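Local coordinates for protein NAD-dependent epimerase/dehydratase (Bacteroides thetaiotaomicron, PDB 3DHN) that probably acts as an NAD(P)-dependent oxidoreductase of the Rossmann-fold epimerase/dehydratase type, its exact substrate being unknown, at residues I7-A12 against A70-F75. Sequence-based numbering, arbitrary orientation.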
ATOM      1  N   ILE A   7      -0.642  15.395   0.461  1.00 41.00           N
ATOM      2  CA  ILE A   7      -1.124  14.027   0.602  1.00 40.33           C
ATOM      3  C   ILE A   7      -1.328  13.604   2.051  1.00 39.25           C
ATOM      4  O   ILE A   7      -0.763  14.194   2.981  1.00 39.13           O
ATOM      5  CB  ILE A   7      -0.136  13.008  -0.037  1.00 40.75           C
ATOM      6  CG1 ILE A   7       1.133  12.896   0.816  1.00 41.87           C
ATOM      7  CG2 ILE A   7       0.247  13.452  -1.440  1.00 42.45           C
ATOM      8  CD1 ILE A   7       2.145  11.884   0.292  1.00 43.54           C
ATOM      9  N   VAL A   8      -2.146  12.573   2.225  1.00 37.27           N
ATOM     10  CA  VAL A   8      -2.416  12.006   3.534  1.00 35.45           C
ATOM     11  C   VAL A   8      -1.915  10.564   3.494  1.00 35.72           C
ATOM     12  O   VAL A   8      -2.176   9.838   2.531  1.00 34.65           O
ATOM     13  CB  VAL A   8      -3.915  11.969   3.844  1.00 34.89           C
ATOM     14  CG1 VAL A   8      -4.130  11.468   5.266  1.00 33.82           C
ATOM     15  CG2 VAL A   8      -4.523  13.348   3.652  1.00 34.77           C
ATOM     16  N   LEU A   9      -1.193  10.157   4.532  1.00 35.98           N
ATOM     17  CA  LEU A   9      -0.669   8.800   4.614  1.00 34.33           C
ATOM     18  C   LEU A   9      -1.334   8.136   5.814  1.00 34.09           C
ATOM     19  O   LEU A   9      -1.044   8.481   6.963  1.00 34.09           O
ATOM     20  CB  LEU A   9       0.848   8.830   4.810  1.00 34.82           C
ATOM     21  CG  LEU A   9       1.741   7.745   4.191  1.00 37.47           C
ATOM     22  CD1 LEU A   9       3.085   7.785   4.904  1.00 36.30           C
ATOM     23  CD2 LEU A   9       1.124   6.364   4.309  1.00 31.68           C
ATOM     24  N   ILE A  10      -2.241   7.205   5.551  1.00 32.56           N
ATOM     25  CA  ILE A  10      -2.940   6.500   6.622  1.00 32.42           C
ATOM     26  C   ILE A  10      -2.167   5.249   7.045  1.00 33.02           C
ATOM     27  O   ILE A  10      -1.864   4.373   6.223  1.00 32.90           O
ATOM     28  CB  ILE A  10      -4.366   6.114   6.185  1.00 32.41           C
ATOM     29  CG1 ILE A  10      -5.185   7.389   5.928  1.00 32.63           C
ATOM     30  CG2 ILE A  10      -5.033   5.261   7.257  1.00 32.14           C
ATOM     31  CD1 ILE A  10      -6.580   7.140   5.395  1.00 34.77           C
ATOM     32  N   GLY A  11      -1.842   5.181   8.333  1.00 32.78           N
ATOM     33  CA  GLY A  11      -1.093   4.055   8.849  1.00 32.97           C
ATOM     34  C   GLY A  11       0.383   4.272   8.586  1.00 33.01           C
ATOM     35  O   GLY A  11       1.092   3.365   8.135  1.00 33.45           O
ATOM     36  N   ALA A  12       0.843   5.488   8.867  1.00 32.91           N
ATOM     37  CA  ALA A  12       2.240   5.858   8.656  1.00 33.11           C
ATOM     38  C   ALA A  12       3.162   5.285   9.724  1.00 32.80           C
ATOM     39  O   ALA A  12       4.014   5.993  10.260  1.00 35.56           O
ATOM     40  CB  ALA A  12       2.373   7.384   8.616  1.00 32.38           C
ATOM     41  N   ALA A  70      -4.153  13.638  -2.932  1.00 39.38           N
ATOM     42  CA  ALA A  70      -4.192  12.177  -3.018  1.00 36.48           C
ATOM     43  C   ALA A  70      -4.012  11.559  -1.636  1.00 35.03           C
ATOM     44  O   ALA A  70      -3.492  12.200  -0.709  1.00 33.08           O
ATOM     45  CB  ALA A  70      -3.097  11.665  -3.959  1.00 37.11           C
ATOM     46  N   VAL A  71      -4.448  10.311  -1.504  1.00 32.74           N
ATOM     47  CA  VAL A  71      -4.338   9.586  -0.246  1.00 30.89           C
ATOM     48  C   VAL A  71      -3.698   8.219  -0.470  1.00 30.79           C
ATOM     49  O   VAL A  71      -4.045   7.508  -1.410  1.00 28.77           O
ATOM     50  CB  VAL A  71      -5.727   9.360   0.405  1.00 31.27           C
ATOM     51  CG1 VAL A  71      -5.611   8.385   1.586  1.00 30.78           C
ATOM     52  CG2 VAL A  71      -6.304  10.684   0.880  1.00 31.84           C
ATOM     53  N   ILE A  72      -2.750   7.870   0.395  1.00 30.57           N
ATOM     54  CA  ILE A  72      -2.084   6.579   0.344  1.00 29.64           C
ATOM     55  C   ILE A  72      -2.399   5.907   1.673  1.00 30.45           C
ATOM     56  O   ILE A  72      -2.249   6.520   2.733  1.00 30.37           O
ATOM     57  CB  ILE A  72      -0.547   6.709   0.245  1.00 30.83           C
ATOM     58  CG1 ILE A  72      -0.152   7.442  -1.035  1.00 32.43           C
ATOM     59  CG2 ILE A  72       0.094   5.319   0.298  1.00 27.97           C
ATOM     60  CD1 ILE A  72       1.337   7.784  -1.099  1.00 34.65           C
ATOM     61  N   SER A  73      -2.849   4.656   1.624  1.00 31.09           N
ATOM     62  CA  SER A  73      -3.154   3.933   2.848  1.00 30.73           C
ATOM     63  C   SER A  73      -2.263   2.707   3.029  1.00 29.89           C
ATOM     64  O   SER A  73      -2.198   1.843   2.147  1.00 30.35           O
ATOM     65  CB  SER A  73      -4.618   3.497   2.873  1.00 30.78           C
ATOM     66  OG  SER A  73      -4.873   2.698   4.022  1.00 31.44           O
ATOM     67  N   ALA A  74      -1.583   2.644   4.171  1.00 30.11           N
ATOM     68  CA  ALA A  74      -0.709   1.524   4.516  1.00 30.20           C
ATOM     69  C   ALA A  74      -1.274   0.774   5.731  1.00 32.62           C
ATOM     70  O   ALA A  74      -0.534   0.127   6.478  1.00 30.42           O
ATOM     71  CB  ALA A  74       0.702   2.029   4.818  1.00 29.43           C
ATOM     72  N   PHE A  75      -2.588   0.866   5.921  1.00 33.66           N
ATOM     73  CA  PHE A  75      -3.265   0.211   7.034  1.00 37.14           C
ATOM     74  C   PHE A  75      -3.088  -1.306   7.089  1.00 40.35           C
ATOM     75  O   PHE A  75      -3.226  -2.007   6.083  1.00 39.68           O
ATOM     76  CB  PHE A  75      -4.766   0.513   6.995  1.00 37.19           C
ATOM     77  CG  PHE A  75      -5.572  -0.289   7.982  1.00 38.22           C
ATOM     78  CD1 PHE A  75      -5.610   0.067   9.326  1.00 37.83           C
ATOM     79  CD2 PHE A  75      -6.244  -1.438   7.574  1.00 39.43           C
ATOM     80  CE1 PHE A  75      -6.304  -0.715  10.256  1.00 42.42           C
ATOM     81  CE2 PHE A  75      -6.943  -2.228   8.492  1.00 40.59           C
ATOM     82  CZ  PHE A  75      -6.971  -1.866   9.838  1.00 40.62           C
TER
HETATM   83  O   HOH W   1       0.963   0.813   8.520  1.00 43.52           O
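Val8 and Ile10 hydrogen-bond to Ala70, Ile72 and Ala74 through four backbone bonds that zip two parallel strands together. Val8 N donates to Ala70 O, Ile72 N returns a nearly straight bond to Val8 O (3.0 Å, 174° at the hydrogen), and Ile10 N reaches Ile72 O. The last, Ala74 N to Ile10 O at 2.7 Å, carries the pairing just beyond the strand end of 70-73. On one face Val71 sits between two neighbours: its CG2 lies 4.0 Å from Val8 CB, while CG1, anti to the backbone N (chi1 170°), meets Ile10 CD1 at 4.1 Å, the two side chains crossing at a slant. On the other face, which carries Ile7 and Ala70, Leu9 CD2 touches both Ile72 CG2 (4.3 Å) and Ala74 CB. These are neighbouring inner strands of the parallel part of the Rossmann sheet, and Gly11 begins the glycine-containing turn from strand 6-10 to helix 14-25, characteristic of dinucleotide-binding folds. Gly11 has a positive phi (82°), a backbone shape that glycine favours, and its O lies 3.6 Å from Ala74 CB. Beyond the strand ends one water lies 2.6 Å from both Gly11 O and Ala74 O, linking the two loops. Phe75 N makes a weak bond back to Ser73 OG as the chain leaves strand 70-73. Farther out, strand 30-34 hydrogen-bonds to Ile7, Leu9 and Gly11, and helix 87-101 covers Val71 and Ser73 through Val99 and Ile95.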